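Long-range contact in carboxylic ester hydrolase (Aspergillus niger, PDB 7K4O), which probably hydrolyses the ester bonds of tannins as a secreted serine esterase of the tannase family: residues G209-Q221 with G386-W398. Residues are numbered along the deposited sequence; the frame is centred on the assembly and turned at random.
Sequences GAPAFRWSFQQTQ and GLQEYYSTLQTTW. With GDE (3,4,5-trihydroxybenzoic acid), chain J.
Trp215 packs lengthwise against Leu394, in a buried contact between the start of helix 215-221 and the chain that follows helix 376-390. CB of Trp215 begins 3.4 Å from Leu394 O. With CG anti to the backbone N (chi1 -171°), the indole runs on beside the leucine: CG and CD2 meet Leu394 CB, while CE2 and NE1 meet Leu394 CD1. That methyl stands over the five-membered ring, 3.9 Å from its centroid, in a CH-pi contact. CZ2 still lies beside Leu394 CD1, and at the tip CH2 comes within 4.1 Å of OAC of the bound trihydroxybenzoic acid, with CZ3 similarly near. The opposite face carries the amide of Gln219, whose NE2 donates to the same OAC over 2.8 Å; the indole thus lies between Leu394 and a ligand-binding side chain.

Gln395 grips the helix start twice. Its bent side chain (chi2 71°) brings OE1 to the backbone N of Ser216 in a nearly straight bond of 3.0 Å, and its backbone O takes weak bonds from the N atoms of Arg214 and Trp215. Ser216 CB lies 3.4 Å from Gly386 C, against the glycine backbone of helix 376-390, and its OG bonds to Met383 O one turn earlier.

Helix 215-221 follows strand 205-209 of the central alpha/beta-hydrolase sheet, its N-to-C direction turned 128° from that of the last turn, 386-390, of helix 376-390. Helix 351-361 touches Trp215 through Leu360, and helix 144-169 packs on Leu394 through Leu147 and Phe150.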
ATOM      1  N   GLY A 209      -4.801   0.670  -0.123  1.00 21.23           N
ATOM      2  CA  GLY A 209      -4.034   0.907  -1.351  1.00 21.45           C
ATOM      3  C   GLY A 209      -2.766   0.063  -1.441  1.00 22.80           C
ATOM      4  O   GLY A 209      -2.042  -0.026  -0.413  1.00 23.24           O
ATOM      5  N   ALA A 210      -2.458  -0.451  -2.645  1.00 21.07           N
ATOM      6  CA  ALA A 210      -1.160  -1.083  -3.054  1.00 23.57           C
ATOM      7  C   ALA A 210      -0.401  -1.631  -1.849  1.00 21.02           C
ATOM      8  O   ALA A 210       0.632  -1.100  -1.449  1.00 22.94           O
ATOM      9  CB  ALA A 210      -0.315  -0.062  -3.780  1.00 24.34           C
ATOM     10  N   PRO A 211      -0.908  -2.695  -1.223  1.00 22.76           N
ATOM     11  CA  PRO A 211      -0.339  -3.143   0.035  1.00 21.30           C
ATOM     12  C   PRO A 211       1.025  -3.830  -0.126  1.00 20.42           C
ATOM     13  O   PRO A 211       1.163  -4.691  -1.026  1.00 21.16           O
ATOM     14  CB  PRO A 211      -1.412  -4.086   0.575  1.00 21.26           C
ATOM     15  CG  PRO A 211      -2.131  -4.606  -0.645  1.00 23.40           C
ATOM     16  CD  PRO A 211      -2.123  -3.434  -1.590  1.00 22.75           C
ATOM     17  N   ALA A 212       1.920  -3.534   0.810  1.00 21.42           N
ATOM     18  CA  ALA A 212       3.230  -4.214   0.916  1.00 21.44           C
ATOM     19  C   ALA A 212       3.104  -5.570   1.621  1.00 21.21           C
ATOM     20  O   ALA A 212       3.935  -5.873   2.512  1.00 22.39           O
ATOM     21  CB  ALA A 212       4.197  -3.313   1.567  1.00 23.36           C
ATOM     22  N   PHE A 213       2.094  -6.356   1.242  1.00 20.58           N
ATOM     23  CA  PHE A 213       1.942  -7.728   1.781  1.00 21.16           C
ATOM     24  C   PHE A 213       2.780  -8.703   0.915  1.00 20.52           C
ATOM     25  O   PHE A 213       3.583  -8.288   0.057  1.00 21.07           O
ATOM     26  CB  PHE A 213       0.475  -8.071   1.949  1.00 21.85           C
ATOM     27  CG  PHE A 213      -0.389  -8.064   0.719  1.00 20.42           C
ATOM     28  CD1 PHE A 213       0.127  -8.012  -0.554  1.00 20.71           C
ATOM     29  CD2 PHE A 213      -1.776  -8.140   0.885  1.00 23.36           C
ATOM     30  CE1 PHE A 213      -0.725  -8.089  -1.651  1.00 23.75           C
ATOM     31  CE2 PHE A 213      -2.622  -8.163  -0.211  1.00 23.34           C
ATOM     32  CZ  PHE A 213      -2.089  -8.211  -1.467  1.00 21.97           C
ATOM     33  N   ARG A 214       2.620  -9.985   1.182  1.00 20.13           N
ATOM     34  CA  ARG A 214       3.451 -11.057   0.585  1.00 19.87           C
ATOM     35  C   ARG A 214       4.914 -10.705   0.848  1.00 20.52           C
ATOM     36  O   ARG A 214       5.755 -10.807  -0.063  1.00 20.36           O
ATOM     37  CB  ARG A 214       3.111 -11.254  -0.894  1.00 21.30           C
ATOM     38  CG  ARG A 214       3.463 -12.636  -1.406  1.00 21.69           C
ATOM     39  CD  ARG A 214       2.973 -12.882  -2.816  1.00 22.80           C
ATOM     40  NE  ARG A 214       1.496 -12.911  -2.840  1.00 22.43           N
ATOM     41  CZ  ARG A 214       0.687 -11.975  -3.349  1.00 22.83           C
ATOM     42  NH1 ARG A 214       1.164 -10.901  -3.934  1.00 24.17           N
ATOM     43  NH2 ARG A 214      -0.604 -12.127  -3.179  1.00 23.51           N
ATOM     44  N   TRP A 215       5.234 -10.389   2.099  1.00 20.58           N
ATOM     45  CA  TRP A 215       6.470  -9.742   2.551  1.00 21.15           C
ATOM     46  C   TRP A 215       7.741 -10.351   1.912  1.00 19.92           C
ATOM     47  O   TRP A 215       8.529  -9.576   1.344  1.00 22.36           O
ATOM     48  CB  TRP A 215       6.558  -9.797   4.074  1.00 20.51           C
ATOM     49  CG  TRP A 215       7.695  -8.966   4.582  1.00 20.59           C
ATOM     50  CD1 TRP A 215       8.977  -9.345   4.856  1.00 20.17           C
ATOM     51  CD2 TRP A 215       7.595  -7.594   4.987  1.00 21.37           C
ATOM     52  NE1 TRP A 215       9.685  -8.273   5.302  1.00 20.80           N
ATOM     53  CE2 TRP A 215       8.879  -7.180   5.415  1.00 20.02           C
ATOM     54  CE3 TRP A 215       6.554  -6.647   4.977  1.00 22.43           C
ATOM     55  CZ2 TRP A 215       9.138  -5.867   5.798  1.00 20.99           C
ATOM     56  CZ3 TRP A 215       6.808  -5.363   5.381  1.00 20.95           C
ATOM     57  CH2 TRP A 215       8.082  -4.973   5.786  1.00 22.31           C
ATOM     58  N   SER A 216       7.932 -11.665   2.027  1.00 21.34           N
ATOM     59  CA  SER A 216       9.230 -12.256   1.620  1.00 23.31           C
ATOM     60  C   SER A 216       9.415 -12.075   0.109  1.00 24.81           C
ATOM     61  O   SER A 216      10.585 -12.060  -0.331  1.00 23.96           O
ATOM     62  CB  SER A 216       9.330 -13.724   2.083  1.00 21.57           C
ATOM     63  OG  SER A 216       8.407 -14.555   1.397  1.00 22.99           O
ATOM     64  N   PHE A 217       8.349 -12.072  -0.677  1.00 22.20           N
ATOM     65  CA  PHE A 217       8.446 -11.964  -2.150  1.00 20.67           C
ATOM     66  C   PHE A 217       8.569 -10.494  -2.497  1.00 24.59           C
ATOM     67  O   PHE A 217       9.427 -10.103  -3.280  1.00 24.49           O
ATOM     68  CB  PHE A 217       7.242 -12.628  -2.803  1.00 22.83           C
ATOM     69  CG  PHE A 217       7.245 -14.136  -2.776  1.00 21.37           C
ATOM     70  CD1 PHE A 217       7.077 -14.840  -1.592  1.00 23.64           C
ATOM     71  CD2 PHE A 217       7.502 -14.863  -3.927  1.00 22.71           C
ATOM     72  CE1 PHE A 217       7.167 -16.215  -1.558  1.00 23.45           C
ATOM     73  CE2 PHE A 217       7.531 -16.240  -3.901  1.00 23.41           C
ATOM     74  CZ  PHE A 217       7.371 -16.913  -2.725  1.00 24.51           C
ATOM     75  N   GLN A 218       7.737  -9.638  -1.889  1.00 20.51           N
ATOM     76  CA  GLN A 218       7.681  -8.208  -2.233  1.00 21.68           C
ATOM     77  C   GLN A 218       9.015  -7.554  -1.886  1.00 22.17           C
ATOM     78  O   GLN A 218       9.517  -6.727  -2.661  1.00 22.37           O
ATOM     79  CB  GLN A 218       6.543  -7.540  -1.452  1.00 21.19           C
ATOM     80  CG  GLN A 218       6.638  -6.016  -1.431  1.00 22.56           C
ATOM     81  CD  GLN A 218       6.775  -5.367  -2.800  1.00 21.93           C
ATOM     82  OE1 GLN A 218       6.326  -5.925  -3.798  1.00 23.27           O
ATOM     83  NE2 GLN A 218       7.317  -4.158  -2.788  1.00 21.49           N
ATOM     84  N   GLN A 219       9.600  -7.798  -0.688  1.00 21.46           N
ATOM     85  CA  GLN A 219      10.810  -7.062  -0.312  1.00 22.36           C
ATOM     86  C   GLN A 219      11.994  -7.589  -1.159  1.00 26.20           C
ATOM     87  O   GLN A 219      12.803  -6.787  -1.665  1.00 24.57           O
ATOM     88  CB  GLN A 219      11.151  -7.186   1.169  1.00 23.91           C
ATOM     89  CG  GLN A 219      10.021  -6.798   2.139  1.00 23.32           C
ATOM     90  CD  GLN A 219       9.378  -5.478   1.814  1.00 25.49           C
ATOM     91  OE1 GLN A 219      10.012  -4.582   1.247  1.00 25.71           O
ATOM     92  NE2 GLN A 219       8.132  -5.306   2.294  1.00 24.50           N
ATOM     93  N   THR A 220      12.068  -8.893  -1.331  1.00 23.65           N
ATOM     94  CA  THR A 220      13.230  -9.480  -2.042  1.00 24.10           C
ATOM     95  C   THR A 220      13.192  -9.089  -3.532  1.00 26.52           C
ATOM     96  O   THR A 220      14.292  -8.869  -4.107  1.00 25.53           O
ATOM     97  CB  THR A 220      13.261 -10.981  -1.882  1.00 22.96           C
ATOM     98  OG1 THR A 220      13.225 -11.319  -0.489  1.00 22.93           O
ATOM     99  CG2 THR A 220      14.499 -11.584  -2.506  1.00 24.82           C
ATOM    100  N   GLN A 221      12.030  -8.975  -4.147  1.00 25.38           N
ATOM    101  CA  GLN A 221      11.938  -8.648  -5.596  1.00 23.85           C
ATOM    102  C   GLN A 221      12.492  -7.260  -5.872  1.00 25.84           C
ATOM    103  O   GLN A 221      12.851  -7.007  -7.058  1.00 27.40           O
ATOM    104  CB  GLN A 221      10.554  -8.891  -6.180  1.00 24.81           C
ATOM    105  CG  GLN A 221       9.470  -7.972  -5.668  1.00 24.97           C
ATOM    106  CD  GLN A 221       9.436  -6.616  -6.342  1.00 25.62           C
ATOM    107  OE1 GLN A 221       9.600  -6.539  -7.575  1.00 26.52           O
ATOM    108  NE2 GLN A 221       9.289  -5.549  -5.535  1.00 23.44           N
ATOM    109  N   GLY A 386      11.975 -16.856   3.726  1.00 24.44           N
ATOM    110  CA  GLY A 386      11.247 -15.784   4.431  1.00 22.90           C
ATOM    111  C   GLY A 386       9.766 -16.085   4.553  1.00 22.10           C
ATOM    112  O   GLY A 386       9.131 -15.603   5.496  1.00 21.18           O
ATOM    113  N   LEU A 387       9.200 -16.813   3.607  1.00 23.23           N
ATOM    114  CA  LEU A 387       7.764 -17.196   3.689  1.00 22.14           C
ATOM    115  C   LEU A 387       7.539 -17.980   4.972  1.00 22.94           C
ATOM    116  O   LEU A 387       6.585 -17.675   5.708  1.00 21.24           O
ATOM    117  CB  LEU A 387       7.388 -17.990   2.429  1.00 21.80           C
ATOM    118  CG  LEU A 387       6.003 -18.599   2.413  1.00 23.56           C
ATOM    119  CD1 LEU A 387       4.941 -17.493   2.551  1.00 26.62           C
ATOM    120  CD2 LEU A 387       5.778 -19.393   1.130  1.00 24.62           C
ATOM    121  N   GLN A 388       8.395 -18.958   5.260  1.00 21.72           N
ATOM    122  CA  GLN A 388       8.232 -19.759   6.503  1.00 21.27           C
ATOM    123  C   GLN A 388       8.459 -18.853   7.720  1.00 21.21           C
ATOM    124  O   GLN A 388       7.694 -18.933   8.705  1.00 22.86           O
ATOM    125  CB  GLN A 388       9.158 -20.985   6.481  1.00 22.53           C
ATOM    126  CG  GLN A 388       9.005 -21.843   7.717  1.00 22.37           C
ATOM    127  CD  GLN A 388       9.763 -23.156   7.691  1.00 23.26           C
ATOM    128  OE1 GLN A 388      10.617 -23.411   6.799  1.00 25.35           O
ATOM    129  NE2 GLN A 388       9.478 -23.973   8.691  1.00 20.87           N
ATOM    130  N   GLU A 389       9.526 -18.076   7.720  1.00 21.41           N
ATOM    131  CA  GLU A 389       9.965 -17.316   8.916  1.00 22.23           C
ATOM    132  C   GLU A 389       8.925 -16.235   9.274  1.00 21.81           C
ATOM    133  O   GLU A 389       8.666 -16.042  10.481  1.00 20.72           O
ATOM    134  CB  GLU A 389      11.338 -16.712   8.636  1.00 23.05           C
ATOM    135  CG  GLU A 389      11.885 -15.810   9.738  1.00 26.16           C
ATOM    136  CD  GLU A 389      13.399 -15.559   9.609  1.00 38.43           C
ATOM    137  OE1 GLU A 389      13.984 -15.777   8.482  1.00 39.39           O
ATOM    138  OE2 GLU A 389      13.995 -15.102  10.613  1.00 37.31           O
ATOM    139  N   TYR A 390       8.326 -15.603   8.271  1.00 21.55           N
ATOM    140  CA  TYR A 390       7.473 -14.401   8.493  1.00 22.10           C
ATOM    141  C   TYR A 390       6.004 -14.688   8.217  1.00 21.49           C
ATOM    142  O   TYR A 390       5.181 -13.727   8.361  1.00 21.05           O
ATOM    143  CB  TYR A 390       8.060 -13.191   7.740  1.00 21.25           C
ATOM    144  CG  TYR A 390       9.362 -12.727   8.348  1.00 21.57           C
ATOM    145  CD1 TYR A 390       9.421 -12.337   9.662  1.00 22.81           C
ATOM    146  CD2 TYR A 390      10.567 -12.795   7.657  1.00 22.86           C
ATOM    147  CE1 TYR A 390      10.603 -12.020  10.302  1.00 23.16           C
ATOM    148  CE2 TYR A 390      11.752 -12.455   8.284  1.00 21.53           C
ATOM    149  CZ  TYR A 390      11.783 -12.037   9.594  1.00 22.61           C
ATOM    150  OH  TYR A 390      12.939 -11.754  10.246  1.00 24.46           O
ATOM    151  N   TYR A 391       5.625 -15.930   7.950  1.00 21.43           N
ATOM    152  CA  TYR A 391       4.214 -16.306   7.639  1.00 21.24           C
ATOM    153  C   TYR A 391       3.263 -15.693   8.667  1.00 22.00           C
ATOM    154  O   TYR A 391       2.220 -15.136   8.285  1.00 21.06           O
ATOM    155  CB  TYR A 391       4.026 -17.833   7.689  1.00 20.37           C
ATOM    156  CG  TYR A 391       3.016 -18.377   6.710  1.00 24.31           C
ATOM    157  CD1 TYR A 391       1.658 -18.349   6.972  1.00 33.41           C
ATOM    158  CD2 TYR A 391       3.441 -18.965   5.544  1.00 27.84           C
ATOM    159  CE1 TYR A 391       0.754 -18.848   6.038  1.00 36.26           C
ATOM    160  CE2 TYR A 391       2.555 -19.496   4.630  1.00 31.57           C
ATOM    161  CZ  TYR A 391       1.211 -19.354   4.845  1.00 35.19           C
ATOM    162  OH  TYR A 391       0.403 -19.886   3.867  1.00 42.83           O
ATOM    163  N   SER A 392       3.582 -15.854   9.949  1.00 19.94           N
ATOM    164  CA  SER A 392       2.705 -15.517  11.102  1.00 18.85           C
ATOM    165  C   SER A 392       2.770 -14.034  11.488  1.00 21.14           C
ATOM    166  O   SER A 392       1.986 -13.624  12.385  1.00 20.97           O
ATOM    167  CB  SER A 392       3.021 -16.375  12.299  1.00 20.41           C
ATOM    168  OG  SER A 392       2.708 -17.725  12.061  1.00 20.14           O
ATOM    169  N   THR A 393       3.681 -13.238  10.932  1.00 19.54           N
ATOM    170  CA  THR A 393       3.910 -11.843  11.390  1.00 19.96           C
ATOM    171  C   THR A 393       3.801 -10.911  10.184  1.00 20.78           C
ATOM    172  O   THR A 393       2.778 -10.253  10.002  1.00 21.89           O
ATOM    173  CB  THR A 393       5.242 -11.673  12.170  1.00 19.52           C
ATOM    174  OG1 THR A 393       6.290 -12.234  11.355  1.00 19.59           O
ATOM    175  CG2 THR A 393       5.219 -12.361  13.517  1.00 21.05           C
ATOM    176  N   LEU A 394       4.818 -10.834   9.325  1.00 19.42           N
ATOM    177  CA  LEU A 394       4.873  -9.781   8.282  1.00 19.48           C
ATOM    178  C   LEU A 394       4.250 -10.246   6.965  1.00 21.51           C
ATOM    179  O   LEU A 394       3.910  -9.362   6.178  1.00 20.20           O
ATOM    180  CB  LEU A 394       6.338  -9.389   8.077  1.00 19.48           C
ATOM    181  CG  LEU A 394       6.988  -8.697   9.268  1.00 20.69           C
ATOM    182  CD1 LEU A 394       8.447  -8.445   8.952  1.00 24.24           C
ATOM    183  CD2 LEU A 394       6.294  -7.412   9.554  1.00 23.89           C
ATOM    184  N   GLN A 395       4.162 -11.552   6.675  1.00 20.45           N
ATOM    185  CA  GLN A 395       3.792 -12.029   5.337  1.00 21.54           C
ATOM    186  C   GLN A 395       2.460 -11.408   4.909  1.00 21.06           C
ATOM    187  O   GLN A 395       2.350 -10.965   3.772  1.00 19.31           O
ATOM    188  CB  GLN A 395       3.773 -13.556   5.226  1.00 20.54           C
ATOM    189  CG  GLN A 395       3.727 -14.018   3.770  1.00 20.84           C
ATOM    190  CD  GLN A 395       4.994 -13.795   2.995  1.00 20.90           C
ATOM    191  OE1 GLN A 395       6.003 -13.330   3.530  1.00 21.71           O
ATOM    192  NE2 GLN A 395       4.943 -14.121   1.700  1.00 22.44           N
ATOM    193  N   THR A 396       1.471 -11.437   5.791  1.00 19.85           N
ATOM    194  CA  THR A 396       0.166 -10.757   5.594  1.00 19.58           C
ATOM    195  C   THR A 396      -0.545 -11.254   4.332  1.00 20.69           C
ATOM    196  O   THR A 396      -1.111 -10.413   3.615  1.00 21.62           O
ATOM    197  CB  THR A 396       0.330  -9.233   5.627  1.00 19.76           C
ATOM    198  OG1 THR A 396       1.262  -8.859   6.629  1.00 20.20           O
ATOM    199  CG2 THR A 396      -0.998  -8.563   5.894  1.00 20.32           C
ATOM    200  N   THR A 397      -0.555 -12.571   4.084  1.00 21.05           N
ATOM    201  CA  THR A 397      -1.296 -13.107   2.949  1.00 20.35           C
ATOM    202  C   THR A 397      -2.230 -14.217   3.363  1.00 21.37           C
ATOM    203  O   THR A 397      -2.617 -14.991   2.499  1.00 22.92           O
ATOM    204  CB  THR A 397      -0.397 -13.591   1.814  1.00 22.85           C
ATOM    205  OG1 THR A 397       0.579 -14.474   2.413  1.00 23.99           O
ATOM    206  CG2 THR A 397       0.188 -12.386   1.135  1.00 24.36           C
ATOM    207  N   TRP A 398      -2.692 -14.231   4.593  1.00 20.74           N
ATOM    208  CA  TRP A 398      -3.671 -15.246   5.013  1.00 19.48           C
ATOM    209  C   TRP A 398      -4.976 -15.110   4.229  1.00 20.51           C
ATOM    210  O   TRP A 398      -5.574 -14.037   4.246  1.00 20.79           O
ATOM    211  CB  TRP A 398      -3.900 -15.065   6.483  1.00 20.98           C
ATOM    212  CG  TRP A 398      -4.762 -16.107   7.067  1.00 21.39           C
ATOM    213  CD1 TRP A 398      -6.082 -15.976   7.356  1.00 27.30           C
ATOM    214  CD2 TRP A 398      -4.338 -17.348   7.602  1.00 25.47           C
ATOM    215  NE1 TRP A 398      -6.518 -17.099   7.972  1.00 27.97           N
ATOM    216  CE2 TRP A 398      -5.499 -17.974   8.087  1.00 23.74           C
ATOM    217  CE3 TRP A 398      -3.109 -17.981   7.602  1.00 29.50           C
ATOM    218  CZ2 TRP A 398      -5.436 -19.198   8.725  1.00 34.63           C
ATOM    219  CZ3 TRP A 398      -3.067 -19.239   8.175  1.00 33.96           C
ATOM    220  CH2 TRP A 398      -4.203 -19.810   8.706  1.00 26.95           C
TER
HETATM  221  OAA GDE J 603       5.221   1.938   2.279  0.99 26.88           O
HETATM  222  OAB GDE J 603       5.991   2.838   0.409  0.99 31.84           O
HETATM  223  OAC GDE J 603       7.728  -2.549   2.467  0.96 23.14           O
HETATM  224  OAD GDE J 603       7.860  -1.199  -2.114  0.99 23.99           O
HETATM  225  OAE GDE J 603       8.424  -3.000  -0.221  0.90 22.20           O
HETATM  226  CAF GDE J 603       6.800  -0.355   1.841  0.99 25.42           C
HETATM  227  CAG GDE J 603       6.866   0.338  -0.498  0.95 24.79           C
HETATM  228  CAH GDE J 603       5.887   1.866   1.202  1.00 30.77           C
HETATM  229  CAI GDE J 603       7.432  -1.561   1.500  1.00 24.04           C
HETATM  230  CAJ GDE J 603       7.539  -0.864  -0.839  0.99 25.67           C
HETATM  231  CAK GDE J 603       6.588   0.577   0.838  0.95 25.39           C
HETATM  232  CAL GDE J 603       7.783  -1.788   0.142  0.94 24.98           C